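Side-chain contacts in esterase A (Caulobacter crescentus, PDB 5GKV), which probably acts as a serine esterase of the beta-lactamase and penicillin-binding-protein fold, hydrolysing ester bonds: residues V122-L126 against S127-G131; G191-L194 against R195-C199; G252-E255 against W256-E260. All coordinates share one frame; numbering follows the deposited sequence.

Contact 1 (V122-L126 against S127-G131); sequences VEQAL and SHQAG
S127 meets E123 and Q124 where helix 122-126 runs out, and the turn that stops it is a Schellman motif in the LSHQAG segment, which resembles the L-x-H-x-x-G stretch common in related esterases and penicillin-binding proteins. H128 adopts the positive phi of the C-prime residue, which swings the chain back over the last helical turn. Q129 N then reaches Q124 O at 3.0 Å, approaching almost head-on to the carbonyl. H128 N meets A125 O at 3.3 Å from well above the carbonyl plane. The same oxygen accepts a hydrogen bond from a water that in turn accepts one from A130 N, so the water bridges the bend.

The side chains reinforce this closure. With chi1 at 57°, OG of S127 is folded back against its own backbone, and from there it donates to E123 O at 2.7 Å, a carbonyl that S127 N also reaches weakly. OG is meanwhile an acceptor: NE2 of Q129 approaches at 2.8 Å, with the hydroxyl lying in the amide plane. This nearly straight bond (174°) fixes how the Q129 amide is rotated, and the other end of that amide, OE1, makes a weak bond to G164 N. The amide thereby comes to lie beside Q124, whose CG is 4.1 Å from Q129 NE2. The two chains run at a slant to each other, their amide planes 62° apart, and Q124 OE1 accepts from T121 N instead of pairing with the Q129 amide.

E123 leads elsewhere, to a salt bridge with R304, while L126 packs on Y174 and A178 of helix 173-186. H128 turns its imidazole among Y169, H170, Y174 and W318, and ND1 bonds H170 N. On its own turn the ring meets L126 obliquely, CD2 standing 3.7 Å from L126 O.

Contact 2 (G191-L194 against R195-C199); sequences GTAL and REDIC
L194 and C199 touch five residues apart, across a wider pi-type turn of helix 190-202. There L194 O receives two N-H groups: C199 N at 2.9 Å, in the carbonyl plane, and I198 N at 3.1 Å, from above it. The i+5 bond is the straighter one, 167° at the hydrogen.

The side chains follow this widening. With CG swung away from its backbone N (chi1 172°), L194 sends CD1 toward the pi-turn, where it lies obliquely across I198 and approaches its CB. L194 and I198 also face helix 82-95, through V85 and L88 respectively, and C199 joins L194 on L206 of strand 206-208.

The other flank is polar. T192 points CG2 along R195 and E196, all three running the same way, while its OG1 bonds T189. R195 bends at chi3 (57°), which brings its guanidinium over CG of E196; the long R195–E196 pair is held by charge alone. Firmer partners lie beyond: E200 for R195, and R188 for both E196 and D197. Back on the buried side, CD1 of L194 rests 3.6 Å from SG of C199.

Contact 3 (G252-E255 against W256-E260); sequences GAAE and WRRVE
A254 O accepts R258 N at 2.9 Å, the shortest of the four backbone bonds between the two segments of helix 253-258, a surface helix of less than two turns. W256 N donates to G252 O at 3.1 Å, so that the glycine at the N-cap position supplies the first carbonyl of the ladder, and R257 N donates to A253 O in the same way. The last rung joins V259 N to E255 O just as V259 leaves helical geometry, and CG2 of V259 lies 3.3 Å from that same oxygen.

R258 shows how an arginine can fold back on its own helix. A bend at chi3 (-76°) turns the guanidinium toward the preceding turn, where one face lies over the A254–E255 peptide: the carbonyl carbon of A254 is 3.7 Å above the plane and over its centre, and E255 N sits toward the rim. CB of A254 completes the contact, 3.3 Å from NH1 of R258. NH1 also carries a salt bridge to D212, which pins the folded group from outside. The carboxylate of E255 stays apart from it, with 5.7 Å between E255 OE2 and R258 NH2, and forms a weak, long ion pair with K251.

R257 takes the contrasting shape. Its chain is stretched from CG to NE and starts beside the A253 carbonyl, with CG 3.2 Å from A253 O. W256 points CG opposite its backbone N (chi1 -176°), carrying the indole off the turn toward I261.

The helix packs on loops: A254 and R257 touch H215, R257 also packs on V218 and pairs its backbone with L210, which lies soon after strand 206-208, while N265, just before strand 266-268, donates to the carbonyls of W256 and V259.

In the fold
The three contacts follow one another along the chain inside a single beta-lactamase family region. Contacts 2 and 3 meet directly: their centres are about 18 Å apart, yet E260, at the end of contact 3, accepts from the backbone of contact 2, with G191 N 3.0 Å from E260 OE1. E260 OE2 also bonds T189, joining the exit of one helix to the start of the other. Contact 1 stands apart, its nearest atoms about 14 Å from either. It probably adjoins the catalytic region through Y169, which by sequence probably matches the family's Y-x-N tyrosine. Contact 2 packs on helix 82-95, which begins within an S-x-x-K sequence that probably carries the nucleophile.

Contact 1 (V122-L126 against S127-G131)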
loop_
_atom_site.group_PDB
_atom_site.type_symbol
_atom_site.label_atom_id
_atom_site.label_comp_id
_atom_site.label_asym_id
_atom_site.label_seq_id
_atom_site.Cartn_x
_atom_site.Cartn_y
_atom_site.Cartn_z
ATOM N N VAL A 122 -18.550 -0.469 4.776
ATOM C CA VAL A 122 -17.356 -0.098 4.016
ATOM C C VAL A 122 -16.131 -0.058 4.928
ATOM O O VAL A 122 -15.109 -0.694 4.649
ATOM C CB VAL A 122 -17.571 1.247 3.288
ATOM C CG1 VAL A 122 -16.255 1.758 2.632
ATOM C CG2 VAL A 122 -18.643 1.100 2.216
ATOM N N GLU A 123 -16.221 0.663 6.049
ATOM C CA GLU A 123 -15.031 0.813 6.883
ATOM C C GLU A 123 -14.653 -0.501 7.572
ATOM O O GLU A 123 -13.468 -0.740 7.835
ATOM C CB GLU A 123 -15.227 1.937 7.906
ATOM C CG GLU A 123 -16.346 1.685 8.927
ATOM C CD GLU A 123 -16.757 2.943 9.663
ATOM O OE1 GLU A 123 -15.964 3.911 9.698
ATOM O OE2 GLU A 123 -17.884 2.968 10.206
ATOM N N GLN A 124 -15.626 -1.379 7.836
ATOM C CA GLN A 124 -15.298 -2.696 8.380
ATOM C C GLN A 124 -14.492 -3.511 7.374
ATOM O O GLN A 124 -13.504 -4.166 7.738
ATOM C CB GLN A 124 -16.587 -3.438 8.787
ATOM C CG GLN A 124 -17.141 -2.944 10.121
ATOM C CD GLN A 124 -18.604 -3.299 10.347
ATOM O OE1 GLN A 124 -19.205 -4.047 9.583
ATOM N NE2 GLN A 124 -19.180 -2.754 11.404
ATOM N N ALA A 125 -14.895 -3.466 6.100
ATOM C CA ALA A 125 -14.168 -4.172 5.046
ATOM C C ALA A 125 -12.751 -3.644 4.903
ATOM O O ALA A 125 -11.800 -4.424 4.750
ATOM C CB ALA A 125 -14.898 -4.034 3.708
ATOM N N LEU A 126 -12.593 -2.321 4.922
ATOM C CA LEU A 126 -11.287 -1.722 4.668
ATOM C C LEU A 126 -10.345 -1.843 5.851
ATOM O O LEU A 126 -9.133 -1.719 5.659
ATOM C CB LEU A 126 -11.441 -0.249 4.276
ATOM C CG LEU A 126 -12.144 -0.014 2.934
ATOM C CD1 LEU A 126 -12.264 1.485 2.684
ATOM C CD2 LEU A 126 -11.386 -0.694 1.803
ATOM N N SER A 127 -10.857 -2.125 7.053
ATOM C CA SER A 127 -10.011 -2.361 8.213
ATOM C C SER A 127 -9.852 -3.853 8.533
ATOM O O SER A 127 -9.476 -4.207 9.657
ATOM C CB SER A 127 -10.545 -1.589 9.425
ATOM O OG SER A 127 -11.897 -1.934 9.717
ATOM N N HIS A 128 -10.101 -4.724 7.556
ATOM C CA HIS A 128 -9.782 -6.143 7.634
ATOM C C HIS A 128 -10.617 -6.852 8.692
ATOM O O HIS A 128 -10.166 -7.813 9.310
ATOM C CB HIS A 128 -8.263 -6.341 7.857
ATOM C CG HIS A 128 -7.441 -5.612 6.828
ATOM N ND1 HIS A 128 -7.212 -6.122 5.563
ATOM C CD2 HIS A 128 -6.882 -4.378 6.841
ATOM C CE1 HIS A 128 -6.517 -5.247 4.852
ATOM N NE2 HIS A 128 -6.302 -4.178 5.602
ATOM N N GLN A 129 -11.859 -6.397 8.881
ATOM C CA GLN A 129 -12.751 -6.995 9.862
ATOM C C GLN A 129 -13.734 -7.989 9.264
ATOM O O GLN A 129 -14.353 -8.749 10.023
ATOM C CB GLN A 129 -13.538 -5.903 10.585
ATOM C CG GLN A 129 -12.682 -4.984 11.403
ATOM C CD GLN A 129 -13.536 -4.054 12.219
ATOM O OE1 GLN A 129 -14.259 -4.499 13.111
ATOM N NE2 GLN A 129 -13.486 -2.764 11.910
ATOM N N ALA A 130 -13.903 -8.003 7.937
ATOM C CA ALA A 130 -15.005 -8.727 7.311
ATOM C C ALA A 130 -14.747 -10.223 7.145
ATOM O O ALA A 130 -15.582 -10.906 6.547
ATOM C CB ALA A 130 -15.337 -8.117 5.945
ATOM N N GLY A 131 -13.618 -10.745 7.623
ATOM C CA GLY A 131 -13.441 -12.182 7.663
ATOM C C GLY A 131 -13.154 -12.853 6.344
ATOM O O GLY A 131 -13.312 -14.070 6.242
HETATM O O HOH W 1 -12.239 -6.887 5.633
#

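Contact 2 (G191-L194 against R195-C199)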
loop_
_atom_site.group_PDB
_atom_site.type_symbol
_atom_site.label_atom_id
_atom_site.label_comp_id
_atom_site.label_asym_id
_atom_site.label_seq_id
_atom_site.Cartn_x
_atom_site.Cartn_y
_atom_site.Cartn_z
ATOM N N GLY A 191 -7.718 2.011 -11.029
ATOM C CA GLY A 191 -6.531 2.421 -11.762
ATOM C C GLY A 191 -6.845 3.503 -12.776
ATOM O O GLY A 191 -6.047 4.417 -12.989
ATOM N N THR A 192 -8.025 3.428 -13.394
ATOM C CA THR A 192 -8.411 4.435 -14.383
ATOM C C THR A 192 -8.692 5.772 -13.717
ATOM O O THR A 192 -8.218 6.819 -14.175
ATOM C CB THR A 192 -9.640 3.974 -15.164
ATOM O OG1 THR A 192 -9.320 2.786 -15.890
ATOM C CG2 THR A 192 -10.070 5.075 -16.147
ATOM N N ALA A 193 -9.460 5.755 -12.630
ATOM C CA ALA A 193 -9.726 6.994 -11.911
ATOM C C ALA A 193 -8.442 7.590 -11.353
ATOM O O ALA A 193 -8.235 8.807 -11.428
ATOM C CB ALA A 193 -10.730 6.752 -10.794
ATOM N N LEU A 194 -7.572 6.750 -10.777
ATOM C CA LEU A 194 -6.290 7.239 -10.276
ATOM C C LEU A 194 -5.524 7.971 -11.371
ATOM O O LEU A 194 -4.988 9.064 -11.151
ATOM C CB LEU A 194 -5.447 6.078 -9.736
ATOM C CG LEU A 194 -3.995 6.434 -9.362
ATOM C CD1 LEU A 194 -3.922 7.367 -8.160
ATOM C CD2 LEU A 194 -3.160 5.166 -9.116
ATOM N N ARG A 195 -5.451 7.366 -12.557
ATOM C CA ARG A 195 -4.701 7.969 -13.654
ATOM C C ARG A 195 -5.376 9.252 -14.142
ATOM O O ARG A 195 -4.711 10.278 -14.333
ATOM C CB ARG A 195 -4.554 6.953 -14.788
ATOM C CG ARG A 195 -3.950 7.498 -16.083
ATOM C CD ARG A 195 -4.012 6.468 -17.213
ATOM N NE ARG A 195 -5.370 5.993 -17.504
ATOM C CZ ARG A 195 -6.212 6.586 -18.353
ATOM N NH1 ARG A 195 -5.839 7.688 -18.995
ATOM N NH2 ARG A 195 -7.428 6.077 -18.566
ATOM N N GLU A 196 -6.701 9.223 -14.316
ATOM C CA GLU A 196 -7.405 10.368 -14.898
ATOM C C GLU A 196 -7.478 11.541 -13.931
ATOM O O GLU A 196 -7.305 12.696 -14.335
ATOM C CB GLU A 196 -8.823 9.964 -15.319
ATOM C CG GLU A 196 -8.877 9.097 -16.549
ATOM C CD GLU A 196 -10.299 8.731 -16.939
ATOM O OE1 GLU A 196 -11.228 8.984 -16.136
ATOM O OE2 GLU A 196 -10.479 8.182 -18.045
ATOM N N ASP A 197 -7.756 11.273 -12.657
ATOM C CA ASP A 197 -8.048 12.335 -11.706
ATOM C C ASP A 197 -6.822 12.830 -10.952
ATOM O O ASP A 197 -6.849 13.952 -10.422
ATOM C CB ASP A 197 -9.091 11.873 -10.678
ATOM C CG ASP A 197 -10.482 11.649 -11.289
ATOM O OD1 ASP A 197 -10.690 11.910 -12.494
ATOM O OD2 ASP A 197 -11.370 11.186 -10.552
ATOM N N ILE A 198 -5.756 12.035 -10.876
ATOM C CA ILE A 198 -4.649 12.371 -9.983
ATOM C C ILE A 198 -3.311 12.328 -10.711
ATOM O O ILE A 198 -2.597 13.337 -10.767
ATOM C CB ILE A 198 -4.631 11.441 -8.754
ATOM C CG1 ILE A 198 -5.933 11.605 -7.947
ATOM C CG2 ILE A 198 -3.396 11.714 -7.904
ATOM C CD1 ILE A 198 -6.021 10.719 -6.688
ATOM N N CYS A 199 -2.961 11.171 -11.282
ATOM C CA CYS A 199 -1.587 10.987 -11.756
ATOM C C CYS A 199 -1.315 11.724 -13.061
ATOM O O CYS A 199 -0.267 12.364 -13.199
ATOM C CB CYS A 199 -1.278 9.500 -11.891
ATOM S SG CYS A 199 -1.300 8.747 -10.231
#

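Contact 3 (G252-E255 against W256-E260)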
loop_
_atom_site.group_PDB
_atom_site.type_symbol
_atom_site.label_atom_id
_atom_site.label_comp_id
_atom_site.label_asym_id
_atom_site.label_seq_id
_atom_site.Cartn_x
_atom_site.Cartn_y
_atom_site.Cartn_z
ATOM N N GLY A 252 1.737 -14.872 -16.507
ATOM C CA GLY A 252 3.083 -14.329 -16.539
ATOM C C GLY A 252 3.228 -12.917 -15.972
ATOM O O GLY A 252 2.273 -12.280 -15.528
ATOM N N ALA A 253 4.473 -12.421 -16.021
ATOM C CA ALA A 253 4.804 -11.138 -15.400
ATOM C C ALA A 253 4.112 -9.969 -16.097
ATOM O O ALA A 253 3.666 -9.023 -15.434
ATOM C CB ALA A 253 6.316 -10.933 -15.397
ATOM N N ALA A 254 4.014 -10.013 -17.431
ATOM C CA ALA A 254 3.384 -8.926 -18.177
ATOM C C ALA A 254 1.894 -8.804 -17.855
ATOM O O ALA A 254 1.383 -7.690 -17.669
ATOM C CB ALA A 254 3.597 -9.129 -19.681
ATOM N N GLU A 255 1.170 -9.926 -17.794
ATOM C CA GLU A 255 -0.247 -9.815 -17.458
ATOM C C GLU A 255 -0.434 -9.372 -16.007
ATOM O O GLU A 255 -1.340 -8.584 -15.708
ATOM C CB GLU A 255 -0.992 -11.125 -17.732
ATOM C CG GLU A 255 -2.482 -10.889 -18.083
ATOM C CD GLU A 255 -3.348 -12.136 -17.954
ATOM O OE1 GLU A 255 -4.595 -12.000 -17.879
ATOM O OE2 GLU A 255 -2.784 -13.251 -17.936
ATOM N N TRP A 256 0.425 -9.845 -15.094
ATOM C CA TRP A 256 0.325 -9.402 -13.707
ATOM C C TRP A 256 0.537 -7.899 -13.591
ATOM O O TRP A 256 -0.104 -7.246 -12.757
ATOM C CB TRP A 256 1.330 -10.157 -12.830
ATOM C CG TRP A 256 1.213 -9.828 -11.369
ATOM C CD1 TRP A 256 0.385 -10.421 -10.452
ATOM C CD2 TRP A 256 1.949 -8.825 -10.657
ATOM N NE1 TRP A 256 0.565 -9.846 -9.213
ATOM C CE2 TRP A 256 1.519 -8.867 -9.311
ATOM C CE3 TRP A 256 2.933 -7.895 -11.027
ATOM C CZ2 TRP A 256 2.042 -8.017 -8.333
ATOM C CZ3 TRP A 256 3.441 -7.052 -10.062
ATOM C CH2 TRP A 256 2.997 -7.118 -8.730
ATOM N N ARG A 257 1.402 -7.328 -14.435
ATOM C CA ARG A 257 1.553 -5.877 -14.472
ATOM C C ARG A 257 0.340 -5.194 -15.088
ATOM O O ARG A 257 -0.095 -4.144 -14.603
ATOM C CB ARG A 257 2.814 -5.511 -15.246
ATOM C CG ARG A 257 4.076 -6.016 -14.566
ATOM C CD ARG A 257 5.310 -5.734 -15.391
ATOM N NE ARG A 257 6.468 -6.392 -14.791
ATOM C CZ ARG A 257 7.653 -6.519 -15.380
ATOM N NH1 ARG A 257 7.854 -6.035 -16.600
ATOM N NH2 ARG A 257 8.642 -7.136 -14.749
ATOM N N ARG A 258 -0.218 -5.780 -16.156
ATOM C CA ARG A 258 -1.242 -5.103 -16.954
ATOM C C ARG A 258 -2.561 -4.960 -16.200
ATOM O O ARG A 258 -3.240 -3.929 -16.317
ATOM C CB ARG A 258 -1.484 -5.860 -18.270
ATOM C CG ARG A 258 -0.457 -5.627 -19.381
ATOM C CD ARG A 258 -0.934 -6.231 -20.726
ATOM N NE ARG A 258 -0.797 -7.691 -20.769
ATOM C CZ ARG A 258 0.291 -8.336 -21.188
ATOM N NH1 ARG A 258 1.347 -7.656 -21.614
ATOM N NH2 ARG A 258 0.327 -9.667 -21.181
ATOM N N VAL A 259 -2.965 -5.994 -15.458
ATOM C CA VAL A 259 -4.271 -5.984 -14.797
ATOM C C VAL A 259 -4.223 -5.054 -13.591
ATOM O O VAL A 259 -3.178 -4.473 -13.278
ATOM C CB VAL A 259 -4.707 -7.405 -14.384
ATOM C CG1 VAL A 259 -4.915 -8.277 -15.617
ATOM C CG2 VAL A 259 -3.677 -8.041 -13.427
ATOM N N GLU A 260 -5.351 -4.901 -12.906
ATOM C CA GLU A 260 -5.427 -4.075 -11.709
ATOM C C GLU A 260 -5.604 -4.986 -10.506
ATOM O O GLU A 260 -6.598 -5.712 -10.419
ATOM C CB GLU A 260 -6.590 -3.092 -11.788
ATOM C CG GLU A 260 -6.507 -2.129 -12.943
ATOM C CD GLU A 260 -7.528 -1.014 -12.799
ATOM O OE1 GLU A 260 -8.098 -0.873 -11.680
ATOM O OE2 GLU A 260 -7.752 -0.294 -13.796
#